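Local coordinates for protein endoglucanase (Clostridium thermocellum, PDB 2E4T) that hydrolyses internal beta-1,4-glucosidic linkages in cellulose and probably xyloglucan, as the glycoside hydrolase family 44 module of a longer multidomain enzyme, at residues His283-Ala288 against Ile357-Tyr362. Sequence-based numbering, arbitrary orientation. Where two conformers were deposited one is given.
Sequences HWYPEA and ITEYDY
The carboxylate of E359 is gripped through both oxygens: OE1 accepts the hydroxyl of Y285, OH to OE1 2.7 Å, on its anti side and somewhat out of the carboxylate plane, while OE2 forms a salt bridge with R42. These groups sit where the neighbouring parallel strands 279-284 and 354-360 of the TIM barrel run out into loops. E359 lies near the C-terminal end of the seventh strand of the barrel, the place where the catalytic nucleophile lies in clan A glycoside hydrolases, so it probably belongs to the active site. Its side chain lies over one face of the H283 imidazole. CG stands almost above the middle of that ring, 3.6 Å from the centroid, and the carboxylate is stacked on it with the two planes 19° apart. Against the Y285 ring the same carboxylate is turned steeply, by 77°, and OE1 meets that ring at its edge. H283 has CG anti to its carbonyl carbon (chi1 -60°), which swings the imidazole beneath the E359 chain.

Between the backbones, W284 N donates to E359 O at 2.9 Å in a nearly straight bond. W284 O is buried with no polar partner; CA of Y360 approaches it at 3.2 Å in a CA-H...O contact. The Y360 hydroxyl is hydrogen-bonded to Q374 of helix 368-384.

Farther along, the chains part and side chains bridge them. The W284 indole reaches Y362 through a water, which accepts from NE1 at 3.1 Å and is hydrogen-bonded to the Y362 hydroxyl. The P286 and Y362 side chains cross at about a right angle, and CG of P286 makes a CH-pi contact over the centre of the phenol ring, 3.4 Å from the centroid.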
loop_
_atom_site.group_PDB
_atom_site.type_symbol
_atom_site.label_atom_id
_atom_site.label_comp_id
_atom_site.label_asym_id
_atom_site.label_seq_id
_atom_site.Cartn_x
_atom_site.Cartn_y
_atom_site.Cartn_z
ATOM N N HIS A 283 -3.721 -0.524 -6.535
ATOM C CA HIS A 283 -2.656 0.462 -6.684
ATOM C C HIS A 283 -3.316 1.783 -7.059
ATOM O O HIS A 283 -4.232 1.820 -7.892
ATOM C CB HIS A 283 -1.690 0.057 -7.783
ATOM C CG HIS A 283 -1.032 -1.251 -7.510
ATOM N ND1 HIS A 283 -1.047 -1.993 -6.362
ATOM C CD2 HIS A 283 -0.266 -1.965 -8.399
ATOM C CE1 HIS A 283 -0.293 -3.104 -6.564
ATOM N NE2 HIS A 283 0.172 -3.104 -7.807
ATOM N N TRP A 284 -2.835 2.886 -6.442
ATOM C CA TRP A 284 -3.423 4.198 -6.657
ATOM C C TRP A 284 -2.283 5.211 -6.820
ATOM O O TRP A 284 -1.731 5.716 -5.846
ATOM C CB TRP A 284 -4.356 4.617 -5.488
ATOM C CG TRP A 284 -4.976 5.943 -5.623
ATOM C CD1 TRP A 284 -4.577 7.114 -5.005
ATOM C CD2 TRP A 284 -6.157 6.296 -6.404
ATOM N NE1 TRP A 284 -5.461 8.151 -5.343
ATOM C CE2 TRP A 284 -6.434 7.673 -6.174
ATOM C CE3 TRP A 284 -7.025 5.581 -7.219
ATOM C CZ2 TRP A 284 -7.537 8.327 -6.766
ATOM C CZ3 TRP A 284 -8.127 6.254 -7.797
ATOM C CH2 TRP A 284 -8.342 7.615 -7.546
ATOM N N TYR A 285 -1.944 5.479 -8.087
ATOM C CA TYR A 285 -1.042 6.572 -8.417
ATOM C C TYR A 285 -1.930 7.711 -8.825
ATOM O O TYR A 285 -2.657 7.617 -9.819
ATOM C CB TYR A 285 -0.078 6.185 -9.535
ATOM C CG TYR A 285 0.918 5.136 -9.077
ATOM C CD1 TYR A 285 2.059 5.501 -8.390
ATOM C CD2 TYR A 285 0.722 3.789 -9.355
ATOM C CE1 TYR A 285 2.982 4.543 -7.988
ATOM C CE2 TYR A 285 1.623 2.823 -8.981
ATOM C CZ TYR A 285 2.795 3.201 -8.303
ATOM O OH TYR A 285 3.779 2.323 -7.985
ATOM N N PRO A 286 -1.969 8.821 -8.044
ATOM C CA PRO A 286 -2.906 9.898 -8.347
ATOM C C PRO A 286 -2.765 10.369 -9.783
ATOM O O PRO A 286 -1.633 10.589 -10.256
ATOM C CB PRO A 286 -2.508 11.000 -7.347
ATOM C CG PRO A 286 -1.939 10.244 -6.259
ATOM C CD PRO A 286 -1.199 9.077 -6.814
ATOM N N GLU A 287 -3.913 10.609 -10.410
ATOM C CA GLU A 287 -3.971 11.255 -11.704
ATOM C C GLU A 287 -4.103 12.789 -11.568
ATOM O O GLU A 287 -4.073 13.516 -12.582
ATOM C CB GLU A 287 -5.122 10.678 -12.545
ATOM C CG GLU A 287 -4.895 9.246 -12.975
ATOM C CD GLU A 287 -4.102 9.075 -14.267
ATOM O OE1 GLU A 287 -3.428 10.018 -14.742
ATOM O OE2 GLU A 287 -4.204 7.949 -14.842
ATOM N N ALA A 288 -4.265 13.274 -10.356
ATOM C CA ALA A 288 -4.415 14.717 -10.120
ATOM C C ALA A 288 -3.314 15.500 -10.848
ATOM O O ALA A 288 -2.132 15.142 -10.784
ATOM C CB ALA A 288 -4.318 14.990 -8.628
ATOM N N ILE A 357 -3.795 -0.498 -0.063
ATOM C CA ILE A 357 -3.266 0.313 -1.173
ATOM C C ILE A 357 -1.794 -0.079 -1.278
ATOM O O ILE A 357 -0.945 0.435 -0.552
ATOM C CB ILE A 357 -3.449 1.822 -0.946
ATOM C CG1 ILE A 357 -4.872 2.165 -0.463
ATOM C CG2 ILE A 357 -3.043 2.541 -2.201
ATOM C CD1 ILE A 357 -6.005 1.791 -1.393
ATOM N N THR A 358 -1.508 -1.069 -2.163
ATOM C CA THR A 358 -0.206 -1.718 -2.130
ATOM C C THR A 358 0.860 -1.047 -3.030
ATOM O O THR A 358 2.041 -1.422 -2.939
ATOM C CB THR A 358 -0.318 -3.209 -2.445
ATOM O OG1 THR A 358 -0.857 -3.370 -3.743
ATOM C CG2 THR A 358 -1.053 -3.942 -1.338
ATOM N N GLU A 359 0.459 -0.057 -3.826
ATOM C CA GLU A 359 1.402 0.857 -4.442
ATOM C C GLU A 359 0.700 2.210 -4.501
ATOM O O GLU A 359 -0.502 2.282 -4.835
ATOM C CB GLU A 359 1.823 0.504 -5.871
ATOM C CG GLU A 359 2.560 -0.808 -5.969
ATOM C CD GLU A 359 3.034 -1.181 -7.360
ATOM O OE1 GLU A 359 3.158 -0.279 -8.239
ATOM O OE2 GLU A 359 3.345 -2.394 -7.561
ATOM N N TYR A 360 1.441 3.282 -4.244
ATOM C CA TYR A 360 0.983 4.635 -4.429
ATOM C C TYR A 360 2.241 5.521 -4.351
ATOM O O TYR A 360 3.292 5.117 -3.806
ATOM C CB TYR A 360 -0.042 5.077 -3.354
ATOM C CG TYR A 360 0.533 5.125 -1.943
ATOM C CD1 TYR A 360 1.058 6.312 -1.455
ATOM C CD2 TYR A 360 0.586 4.001 -1.143
ATOM C CE1 TYR A 360 1.639 6.406 -0.214
ATOM C CE2 TYR A 360 1.159 4.061 0.140
ATOM C CZ TYR A 360 1.694 5.260 0.581
ATOM O OH TYR A 360 2.302 5.383 1.804
ATOM N N ASP A 361 2.109 6.753 -4.865
ATOM C CA ASP A 361 3.177 7.774 -4.808
ATOM C C ASP A 361 2.525 9.070 -5.208
ATOM O O ASP A 361 2.020 9.187 -6.325
ATOM C CB ASP A 361 4.294 7.394 -5.764
ATOM C CG ASP A 361 5.393 8.456 -5.890
ATOM O OD1 ASP A 361 5.474 9.357 -5.037
ATOM O OD2 ASP A 361 6.227 8.329 -6.856
ATOM N N TYR A 362 2.538 10.063 -4.280
ATOM C CA TYR A 362 1.983 11.380 -4.556
ATOM C C TYR A 362 3.004 12.335 -5.203
ATOM O O TYR A 362 2.654 13.497 -5.485
ATOM C CB TYR A 362 1.341 11.967 -3.289
ATOM C CG TYR A 362 -0.048 11.414 -3.082
ATOM C CD1 TYR A 362 -0.252 10.048 -2.783
ATOM C CD2 TYR A 362 -1.168 12.215 -3.283
ATOM C CE1 TYR A 362 -1.523 9.492 -2.746
ATOM C CE2 TYR A 362 -2.442 11.688 -3.217
ATOM C CZ TYR A 362 -2.622 10.320 -2.992
ATOM O OH TYR A 362 -3.860 9.718 -2.952
HETATM O O HOH W 1 -5.660 11.101 -4.356
#